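Local atomic coordinates of DNA polymerase sliding clamp 2 (Thermococcus kodakarensis, PDB entry 3LX2), a protein that serves as a ring-shaped homotrimeric sliding platform around DNA, probably tethering the replicative polymerase and other DNA-processing proteins during replication. Residues S15-F23 / Y204-L212; V79-V90 / V101-F111. All coordinates share one frame; numbering follows the deposited sequence.

Interaction 1. Residues S15-F23 / Y204-L212; sequences SLIATLEKF and YLEDILRSL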
loop_
_atom_site.group_PDB
_atom_site.type_symbol
_atom_site.label_atom_id
_atom_site.label_comp_id
_atom_site.label_asym_id
_atom_site.label_seq_id
_atom_site.Cartn_x
_atom_site.Cartn_y
_atom_site.Cartn_z
ATOM N N SER A 15 -0.275 13.467 13.697
ATOM C CA SER A 15 0.156 14.046 12.507
ATOM C C SER A 15 1.080 15.260 12.758
ATOM O O SER A 15 2.057 15.511 12.041
ATOM C CB SER A 15 -1.087 14.348 11.663
ATOM O OG SER A 15 -0.876 15.602 11.097
ATOM N N LEU A 16 0.817 15.985 13.827
ATOM C CA LEU A 16 1.796 16.910 14.375
ATOM C C LEU A 16 3.047 16.193 14.859
ATOM O O LEU A 16 4.183 16.667 14.671
ATOM C CB LEU A 16 1.179 17.582 15.562
ATOM C CG LEU A 16 2.054 18.618 16.241
ATOM C CD1 LEU A 16 2.175 19.867 15.369
ATOM C CD2 LEU A 16 1.402 18.937 17.617
ATOM N N ILE A 17 2.883 15.061 15.517
ATOM C CA ILE A 17 4.083 14.434 16.049
ATOM C C ILE A 17 4.953 13.911 14.909
ATOM O O ILE A 17 6.204 13.955 15.015
ATOM C CB ILE A 17 3.775 13.382 17.133
ATOM C CG1 ILE A 17 3.111 14.058 18.341
ATOM C CG2 ILE A 17 4.994 12.700 17.627
ATOM C CD1 ILE A 17 3.845 15.196 18.834
ATOM N N ALA A 18 4.287 13.453 13.836
ATOM C CA ALA A 18 4.942 12.920 12.648
ATOM C C ALA A 18 5.811 14.021 12.000
ATOM O O ALA A 18 6.928 13.779 11.572
ATOM C CB ALA A 18 3.912 12.327 11.637
ATOM N N THR A 19 5.325 15.236 11.967
ATOM C CA THR A 19 6.141 16.267 11.404
ATOM C C THR A 19 7.398 16.545 12.282
ATOM O O THR A 19 8.490 16.678 11.770
ATOM C CB THR A 19 5.269 17.451 11.161
ATOM O OG1 THR A 19 4.145 16.971 10.437
ATOM C CG2 THR A 19 5.966 18.497 10.373
ATOM N N LEU A 20 7.248 16.505 13.591
ATOM C CA LEU A 20 8.358 16.806 14.493
ATOM C C LEU A 20 9.432 15.748 14.449
ATOM O O LEU A 20 10.629 16.062 14.423
ATOM C CB LEU A 20 7.879 17.048 15.936
ATOM C CG LEU A 20 6.802 18.122 16.070
ATOM C CD1 LEU A 20 6.399 18.425 17.557
ATOM C CD2 LEU A 20 7.224 19.392 15.357
ATOM N N GLU A 21 9.015 14.490 14.418
ATOM C CA GLU A 21 9.973 13.382 14.512
ATOM C C GLU A 21 10.907 13.412 13.311
ATOM O O GLU A 21 11.998 12.829 13.339
ATOM C CB GLU A 21 9.227 12.059 14.583
ATOM C CG GLU A 21 10.069 10.809 14.943
ATOM C CD GLU A 21 10.755 10.237 13.750
ATOM O OE1 GLU A 21 10.155 10.297 12.666
ATOM O OE2 GLU A 21 11.898 9.744 13.861
ATOM N N LYS A 22 10.484 14.077 12.244
ATOM C CA LYS A 22 11.292 14.090 11.038
ATOM C C LYS A 22 12.573 14.855 11.286
ATOM O O LYS A 22 13.545 14.534 10.683
ATOM C CB LYS A 22 10.540 14.707 9.841
ATOM C CG LYS A 22 9.442 13.800 9.254
ATOM C CD LYS A 22 10.035 12.433 8.878
ATOM C CE LYS A 22 8.963 11.429 8.536
ATOM N NZ LYS A 22 8.330 11.810 7.261
ATOM N N PHE A 23 12.556 15.824 12.215
ATOM C CA PHE A 23 13.689 16.730 12.437
ATOM C C PHE A 23 14.423 16.583 13.736
ATOM O O PHE A 23 15.598 16.961 13.803
ATOM C CB PHE A 23 13.240 18.199 12.349
ATOM C CG PHE A 23 12.560 18.523 11.067
ATOM C CD1 PHE A 23 13.314 18.710 9.901
ATOM C CD2 PHE A 23 11.165 18.587 10.999
ATOM C CE1 PHE A 23 12.684 19.003 8.676
ATOM C CE2 PHE A 23 10.535 18.877 9.782
ATOM C CZ PHE A 23 11.309 19.089 8.615
ATOM N N TYR A 204 13.835 19.154 3.382
ATOM C CA TYR A 204 13.247 19.846 4.524
ATOM C C TYR A 204 11.728 20.229 4.366
ATOM O O TYR A 204 10.906 19.876 5.222
ATOM C CB TYR A 204 14.166 21.009 4.952
ATOM C CG TYR A 204 15.563 20.543 5.447
ATOM C CD1 TYR A 204 15.758 20.153 6.777
ATOM C CD2 TYR A 204 16.671 20.485 4.588
ATOM C CE1 TYR A 204 17.021 19.714 7.243
ATOM C CE2 TYR A 204 17.952 20.031 5.043
ATOM C CZ TYR A 204 18.113 19.657 6.371
ATOM O OH TYR A 204 19.344 19.223 6.865
ATOM N N LEU A 205 11.348 20.857 3.249
ATOM C CA LEU A 205 9.979 21.346 3.045
ATOM C C LEU A 205 8.945 20.227 2.909
ATOM O O LEU A 205 7.786 20.311 3.404
ATOM C CB LEU A 205 9.913 22.281 1.830
ATOM C CG LEU A 205 10.901 23.476 1.707
ATOM C CD1 LEU A 205 10.391 24.470 0.749
ATOM C CD2 LEU A 205 11.192 24.197 3.007
ATOM N N GLU A 206 9.365 19.173 2.223
ATOM C CA GLU A 206 8.544 18.034 1.930
ATOM C C GLU A 206 8.196 17.308 3.234
ATOM O O GLU A 206 7.111 16.754 3.369
ATOM C CB GLU A 206 9.304 17.120 0.961
ATOM C CG GLU A 206 8.905 15.632 1.015
ATOM C CD GLU A 206 9.506 14.805 -0.136
ATOM O OE1 GLU A 206 10.767 14.601 -0.141
ATOM O OE2 GLU A 206 8.686 14.384 -1.017
ATOM N N ASP A 207 9.137 17.269 4.159
ATOM C CA ASP A 207 8.889 16.675 5.472
ATOM C C ASP A 207 7.982 17.547 6.353
ATOM O O ASP A 207 7.199 17.027 7.155
ATOM C CB ASP A 207 10.201 16.372 6.207
ATOM C CG ASP A 207 10.848 15.055 5.768
ATOM O OD1 ASP A 207 10.179 14.193 5.152
ATOM O OD2 ASP A 207 12.042 14.860 6.080
ATOM N N ILE A 208 8.055 18.858 6.176
ATOM C CA ILE A 208 7.192 19.784 6.891
ATOM C C ILE A 208 5.733 19.615 6.429
ATOM O O ILE A 208 4.861 19.534 7.262
ATOM C CB ILE A 208 7.668 21.261 6.710
ATOM C CG1 ILE A 208 9.052 21.472 7.338
ATOM C CG2 ILE A 208 6.602 22.283 7.209
ATOM C CD1 ILE A 208 9.667 22.894 7.168
ATOM N N LEU A 209 5.504 19.564 5.111
ATOM C CA LEU A 209 4.174 19.579 4.451
ATOM C C LEU A 209 3.467 18.228 4.365
ATOM O O LEU A 209 2.316 18.159 3.975
ATOM C CB LEU A 209 4.298 20.139 3.012
ATOM C CG LEU A 209 4.903 21.561 2.806
ATOM C CD1 LEU A 209 5.364 21.853 1.338
ATOM C CD2 LEU A 209 3.998 22.716 3.371
ATOM N N ARG A 210 4.136 17.141 4.717
ATOM C CA ARG A 210 3.515 15.816 4.508
ATOM C C ARG A 210 2.297 15.493 5.361
ATOM O O ARG A 210 1.376 14.886 4.862
ATOM C CB ARG A 210 4.533 14.703 4.604
ATOM C CG ARG A 210 4.001 13.325 4.219
ATOM C CD ARG A 210 5.136 12.252 4.331
ATOM N NE ARG A 210 6.035 12.302 3.177
ATOM C CZ ARG A 210 7.308 12.698 3.203
ATOM N NH1 ARG A 210 7.889 13.100 4.337
ATOM N NH2 ARG A 210 8.013 12.670 2.073
ATOM N N SER A 211 2.281 15.874 6.631
ATOM C CA SER A 211 1.079 15.648 7.486
ATOM C C SER A 211 -0.197 16.410 7.059
ATOM O O SER A 211 -1.278 15.860 7.115
ATOM C CB SER A 211 1.358 15.982 8.953
ATOM O OG SER A 211 2.152 14.986 9.555
ATOM N N LEU A 212 -0.051 17.645 6.611
ATOM C CA LEU A 212 -1.172 18.481 6.224
ATOM C C LEU A 212 -2.038 17.898 5.103
ATOM O O LEU A 212 -1.545 17.169 4.215
ATOM C CB LEU A 212 -0.637 19.852 5.787
ATOM C CG LEU A 212 0.158 20.602 6.852
ATOM C CD1 LEU A 212 0.514 21.891 6.241
ATOM C CD2 LEU A 212 -0.691 20.815 8.122
HETATM O O HOH W 1 4.641 16.031 7.956
#

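Interaction 2. Residues V79-V90 / V101-F111; sequences VLKLARSRDTLV and VGLLGDENTWF. With SO4 (sulfate ion), chain E.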
loop_
_atom_site.group_PDB
_atom_site.type_symbol
_atom_site.label_atom_id
_atom_site.label_comp_id
_atom_site.label_asym_id
_atom_site.label_seq_id
_atom_site.Cartn_x
_atom_site.Cartn_y
_atom_site.Cartn_z
ATOM N N VAL A 79 3.298 4.983 19.485
ATOM C CA VAL A 79 2.073 4.861 20.234
ATOM C C VAL A 79 0.985 5.534 19.460
ATOM O O VAL A 79 -0.104 4.958 19.274
ATOM C CB VAL A 79 2.148 5.554 21.572
ATOM C CG1 VAL A 79 0.782 5.637 22.183
ATOM C CG2 VAL A 79 3.135 4.823 22.515
ATOM N N LEU A 80 1.263 6.740 18.978
ATOM C CA LEU A 80 0.226 7.520 18.335
ATOM C C LEU A 80 -0.227 6.882 17.011
ATOM O O LEU A 80 -1.366 7.061 16.572
ATOM C CB LEU A 80 0.645 8.987 18.166
ATOM C CG LEU A 80 0.823 9.769 19.474
ATOM C CD1 LEU A 80 1.362 11.108 19.125
ATOM C CD2 LEU A 80 -0.522 9.921 20.213
ATOM N N LYS A 81 0.660 6.098 16.406
ATOM C CA LYS A 81 0.312 5.467 15.156
ATOM C C LYS A 81 -0.648 4.315 15.409
ATOM O O LYS A 81 -1.239 3.791 14.481
ATOM C CB LYS A 81 1.577 5.032 14.390
ATOM C CG LYS A 81 2.285 6.191 13.613
ATOM C CD LYS A 81 3.628 5.750 13.043
ATOM C CE LYS A 81 3.929 6.320 11.664
ATOM N NZ LYS A 81 3.022 5.627 10.634
ATOM N N LEU A 82 -0.838 3.930 16.662
ATOM C CA LEU A 82 -1.904 2.928 16.930
ATOM C C LEU A 82 -3.302 3.486 16.947
ATOM O O LEU A 82 -4.256 2.705 16.912
ATOM C CB LEU A 82 -1.688 2.147 18.221
ATOM C CG LEU A 82 -0.301 1.524 18.453
ATOM C CD1 LEU A 82 -0.296 1.122 19.908
ATOM C CD2 LEU A 82 0.050 0.336 17.563
ATOM N N ALA A 83 -3.443 4.815 16.990
ATOM C CA ALA A 83 -4.776 5.441 17.131
ATOM C C ALA A 83 -5.685 5.027 15.990
ATOM O O ALA A 83 -5.279 5.080 14.864
ATOM C CB ALA A 83 -4.674 6.872 17.138
ATOM N N ARG A 84 -6.924 4.639 16.274
ATOM C CA ARG A 84 -7.877 4.455 15.187
ATOM C C ARG A 84 -8.695 5.740 14.985
ATOM O O ARG A 84 -8.592 6.693 15.778
ATOM C CB ARG A 84 -8.742 3.220 15.423
ATOM C CG ARG A 84 -7.988 1.849 15.178
ATOM C CD ARG A 84 -8.907 0.818 14.431
ATOM N NE ARG A 84 -10.133 0.524 15.187
ATOM C CZ ARG A 84 -11.309 0.230 14.633
ATOM N NH1 ARG A 84 -11.452 0.187 13.300
ATOM N NH2 ARG A 84 -12.357 -0.027 15.422
ATOM N N SER A 85 -9.494 5.776 13.926
ATOM C CA SER A 85 -10.365 6.911 13.671
ATOM C C SER A 85 -11.282 7.148 14.884
ATOM O O SER A 85 -11.787 6.220 15.523
ATOM C CB SER A 85 -11.182 6.671 12.388
ATOM O OG SER A 85 -11.730 5.333 12.412
ATOM N N ARG A 86 -11.463 8.405 15.224
ATOM C CA ARG A 86 -12.221 8.762 16.396
ATOM C C ARG A 86 -11.639 8.358 17.762
ATOM O O ARG A 86 -12.289 8.628 18.735
ATOM C CB ARG A 86 -13.687 8.296 16.233
ATOM C CG ARG A 86 -14.390 8.899 14.971
ATOM C CD ARG A 86 -15.660 8.138 14.447
ATOM N NE ARG A 86 -15.424 6.877 13.699
ATOM C CZ ARG A 86 -15.495 5.644 14.225
ATOM N NH1 ARG A 86 -15.790 5.488 15.506
ATOM N NH2 ARG A 86 -15.293 4.558 13.477
ATOM N N ASP A 87 -10.448 7.744 17.893
ATOM C CA ASP A 87 -9.852 7.530 19.252
ATOM C C ASP A 87 -9.596 8.895 19.892
ATOM O O ASP A 87 -9.196 9.825 19.199
ATOM C CB ASP A 87 -8.499 6.803 19.226
ATOM C CG ASP A 87 -8.597 5.255 19.032
ATOM O OD1 ASP A 87 -9.637 4.631 19.270
ATOM O OD2 ASP A 87 -7.590 4.650 18.626
ATOM N N THR A 88 -9.814 9.038 21.188
ATOM C CA THR A 88 -9.386 10.274 21.816
ATOM C C THR A 88 -7.987 10.102 22.429
ATOM O O THR A 88 -7.512 8.982 22.559
ATOM C CB THR A 88 -10.412 10.821 22.896
ATOM O OG1 THR A 88 -10.310 10.034 24.073
ATOM C CG2 THR A 88 -11.811 10.858 22.376
ATOM N N LEU A 89 -7.329 11.202 22.783
ATOM C CA LEU A 89 -5.978 11.153 23.302
ATOM C C LEU A 89 -5.979 11.750 24.681
ATOM O O LEU A 89 -6.533 12.829 24.902
ATOM C CB LEU A 89 -5.026 11.983 22.427
ATOM C CG LEU A 89 -3.599 12.358 22.912
ATOM C CD1 LEU A 89 -2.817 11.157 23.276
ATOM C CD2 LEU A 89 -2.801 13.172 21.848
ATOM N N VAL A 90 -5.335 11.053 25.603
ATOM C CA VAL A 90 -5.150 11.576 26.942
ATOM C C VAL A 90 -3.676 11.629 27.242
ATOM O O VAL A 90 -2.990 10.608 27.128
ATOM C CB VAL A 90 -5.698 10.644 28.049
ATOM C CG1 VAL A 90 -5.483 11.288 29.464
ATOM C CG2 VAL A 90 -7.168 10.251 27.818
ATOM N N VAL A 101 0.108 7.879 28.534
ATOM C CA VAL A 101 -0.585 8.150 27.265
ATOM C C VAL A 101 -1.739 7.184 27.067
ATOM O O VAL A 101 -1.576 5.951 27.069
ATOM C CB VAL A 101 0.360 7.955 26.042
ATOM C CG1 VAL A 101 -0.338 8.334 24.696
ATOM C CG2 VAL A 101 1.660 8.709 26.226
ATOM N N GLY A 102 -2.926 7.726 26.880
ATOM C CA GLY A 102 -4.060 6.876 26.712
ATOM C C GLY A 102 -4.712 7.024 25.369
ATOM O O GLY A 102 -4.765 8.110 24.821
ATOM N N LEU A 103 -5.231 5.918 24.852
ATOM C CA LEU A 103 -5.948 5.936 23.562
ATOM C C LEU A 103 -7.329 5.364 23.825
ATOM O O LEU A 103 -7.461 4.191 24.165
ATOM C CB LEU A 103 -5.204 5.108 22.505
ATOM C CG LEU A 103 -3.802 5.584 22.059
ATOM C CD1 LEU A 103 -3.203 4.605 21.011
ATOM C CD2 LEU A 103 -3.844 6.945 21.428
ATOM N N LEU A 104 -8.358 6.192 23.732
ATOM C CA LEU A 104 -9.665 5.747 24.199
ATOM C C LEU A 104 -10.616 5.568 23.028
ATOM O O LEU A 104 -10.953 6.535 22.339
ATOM C CB LEU A 104 -10.244 6.714 25.265
ATOM C CG LEU A 104 -9.267 7.278 26.336
ATOM C CD1 LEU A 104 -9.999 7.907 27.496
ATOM C CD2 LEU A 104 -8.300 6.279 26.881
ATOM N N GLY A 105 -11.019 4.318 22.788
ATOM C CA GLY A 105 -11.950 3.995 21.701
ATOM C C GLY A 105 -12.921 2.891 22.104
ATOM O O GLY A 105 -13.539 2.970 23.162
ATOM N N ASP A 106 -13.088 1.879 21.252
ATOM C CA ASP A 106 -13.846 0.682 21.673
ATOM C C ASP A 106 -13.160 -0.058 22.836
ATOM O O ASP A 106 -13.834 -0.605 23.704
ATOM C CB ASP A 106 -14.063 -0.243 20.474
ATOM C CG ASP A 106 -14.889 0.426 19.368
ATOM O OD1 ASP A 106 -15.748 1.293 19.694
ATOM O OD2 ASP A 106 -14.652 0.096 18.173
ATOM N N GLU A 107 -11.821 -0.066 22.821
ATOM C CA GLU A 107 -10.995 -0.329 24.027
ATOM C C GLU A 107 -10.226 0.943 24.501
ATOM O O GLU A 107 -10.150 1.958 23.790
ATOM C CB GLU A 107 -10.005 -1.466 23.799
ATOM C CG GLU A 107 -10.567 -2.697 23.108
ATOM C CD GLU A 107 -10.713 -2.499 21.581
ATOM O OE1 GLU A 107 -11.785 -2.885 20.993
ATOM O OE2 GLU A 107 -9.725 -1.961 20.985
ATOM N N ASN A 108 -9.695 0.862 25.731
ATOM C CA ASN A 108 -8.845 1.890 26.320
ATOM C C ASN A 108 -7.454 1.297 26.497
ATOM O O ASN A 108 -7.267 0.282 27.202
ATOM C CB ASN A 108 -9.413 2.433 27.674
ATOM C CG ASN A 108 -10.750 3.234 27.512
ATOM O OD1 ASN A 108 -11.218 3.483 26.408
ATOM N ND2 ASN A 108 -11.368 3.614 28.648
ATOM N N THR A 109 -6.488 1.935 25.849
ATOM C CA THR A 109 -5.090 1.496 25.851
ATOM C C THR A 109 -4.267 2.635 26.509
ATOM O O THR A 109 -4.469 3.848 26.177
ATOM C CB THR A 109 -4.620 1.207 24.411
ATOM O OG1 THR A 109 -5.280 0.023 23.914
ATOM C CG2 THR A 109 -3.138 0.930 24.370
ATOM N N TRP A 110 -3.402 2.250 27.462
ATOM C CA TRP A 110 -2.705 3.193 28.335
ATOM C C TRP A 110 -1.262 2.810 28.391
ATOM O O TRP A 110 -0.904 1.717 28.885
ATOM C CB TRP A 110 -3.248 3.213 29.775
ATOM C CG TRP A 110 -4.622 3.757 29.995
ATOM C CD1 TRP A 110 -5.797 3.016 30.104
ATOM C CD2 TRP A 110 -5.021 5.134 30.137
ATOM N NE1 TRP A 110 -6.879 3.851 30.338
ATOM C CE2 TRP A 110 -6.439 5.147 30.347
ATOM C CE3 TRP A 110 -4.324 6.345 30.175
ATOM C CZ2 TRP A 110 -7.158 6.322 30.558
ATOM C CZ3 TRP A 110 -5.035 7.512 30.377
ATOM C CH2 TRP A 110 -6.445 7.492 30.560
ATOM N N PHE A 111 -0.432 3.695 27.870
ATOM C CA PHE A 111 0.994 3.517 27.818
ATOM C C PHE A 111 1.648 4.387 28.847
ATOM O O PHE A 111 1.172 5.490 29.157
ATOM C CB PHE A 111 1.515 4.051 26.488
ATOM C CG PHE A 111 1.379 3.111 25.384
ATOM C CD1 PHE A 111 2.333 2.117 25.193
ATOM C CD2 PHE A 111 0.274 3.174 24.533
ATOM C CE1 PHE A 111 2.186 1.198 24.158
ATOM C CE2 PHE A 111 0.130 2.264 23.525
ATOM C CZ PHE A 111 1.097 1.280 23.336
HETATM S S SO4 E . -10.340 11.342 13.499
HETATM O O1 SO4 E . -9.383 12.361 13.806
HETATM O O2 SO4 E . -9.912 10.031 14.004
HETATM O O3 SO4 E . -11.544 11.801 14.209
HETATM O O4 SO4 E . -10.559 11.216 12.039
HETATM O O HOH W 2 -10.150 1.775 19.586
#

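Interaction 1. Residues S15-F23 / Y204-L212
Ser211 reaches across to the helix 10-21 with its hydroxyl: OG donates to the backbone O of Ser15 at 2.5 Å, tilted 26° from the carbonyl plane. The same oxygen also accepts from Thr19 N, which comes from the opposite face of that plane, so two donors grip it. Thr19 turns OG1 back beside its own backbone N (chi1 -51°), leaving OG1 2.9 Å from Ser211 OG and placing CG2 3.5 Å from Ile208 O. A water bonded to Thr19 OG1 at 2.7 Å accepts from Ser211 N and donates to Asp207 O, bridging the segments.

At the other, apolar end, Phe23 CZ lies 3.5 Å from Ile208 CG1, while Tyr204 O sits at the ring edge, in plane; CE1 meets the edge of the Tyr204 ring. Lys22, bent at chi2 and chi4, lays its methylenes across Asp207 at about a right angle, and its NZ makes a long salt bridge of 3.7 Å to Asp207 OD1. Asp207 OD1 is held more closely by Arg210 NH1 at 2.7 Å, in the guanidinium plane. Lys22 NZ and Arg210 NH1 stand 3.2 Å apart, like charges that the shared carboxylate probably offsets. Thr19 and Ile208 both pack on Phe242 of strand 238-244. The contact thus pairs one helix from each of the N- and C-terminal PCNA domains over the sheet that runs through both, as in the PCNA fold.

Interaction 2. Residues V79-V90 / V101-F111
Strands 88-90 and 101-104 run antiparallel (159° between their directions), with Thr88–Leu104 and Val90–Gly102 as hydrogen-bonded pairs and Leu89–Leu103 as the non-hydrogen-bonded pair between them. Four N-H...O bonds close the ladder, the shortest from Gly102 N to Val90 O at 2.9 Å.

On the face bearing Val90 and Leu104, Val90 CG2 meets Leu104 CD1 at 3.7 Å, and its CG1 touches the edge of the Trp110 ring. Gly102 CA lies 3.4 Å above one face of that indole, toward its rim. From helix 73-80, Val79 sets CG2 over the centre of the Phe111 ring, 3.7 Å from the centroid and 9° off the normal, a CH-pi contact; its CG1, anti to the backbone N (chi1 169°), reaches CD2. Leu82 CD1 comes to the ring edge, 3.7 Å from Phe111 CZ. Arg84 NH2 forms a salt bridge of 3.6 Å with Asp106 OD2, while a sulfate ion, probably from the crystallisation liquor, accepts from Arg86 N.

Residues 108-111 extend the sheet into a strand of the second subunit, where Phe111 also packs on Val175 of that chain. The chemistry therefore implies a subunit-interface edge backed by apolar contacts, with the Arg84-Asp106 salt bridge near the turns.

How the interactions relate
The two contacts have centres about 21 Å apart, yet Ile17 CG1 of interaction 1 lies 3.5 Å from Leu80 CD1 of interaction 2. One side of helix 10-21 meets residues 204-212, while Ile17 packs on helix 73-80 and Phe13 meets Leu89 of the hairpin. Along the chain, interaction 2 is nested inside the loop that interaction 1 closes. Interaction 1 is centred about 6 Å from the centre of the chain and touches no other subunit, whereas interaction 2, about 22 Å from it, reaches the second subunit. The sulfate on Arg86 N, also bonded to Ser9 OG, belongs to interaction 2. Helix 10-21 thus links the contact between the two domains to the one beside a trimer interface.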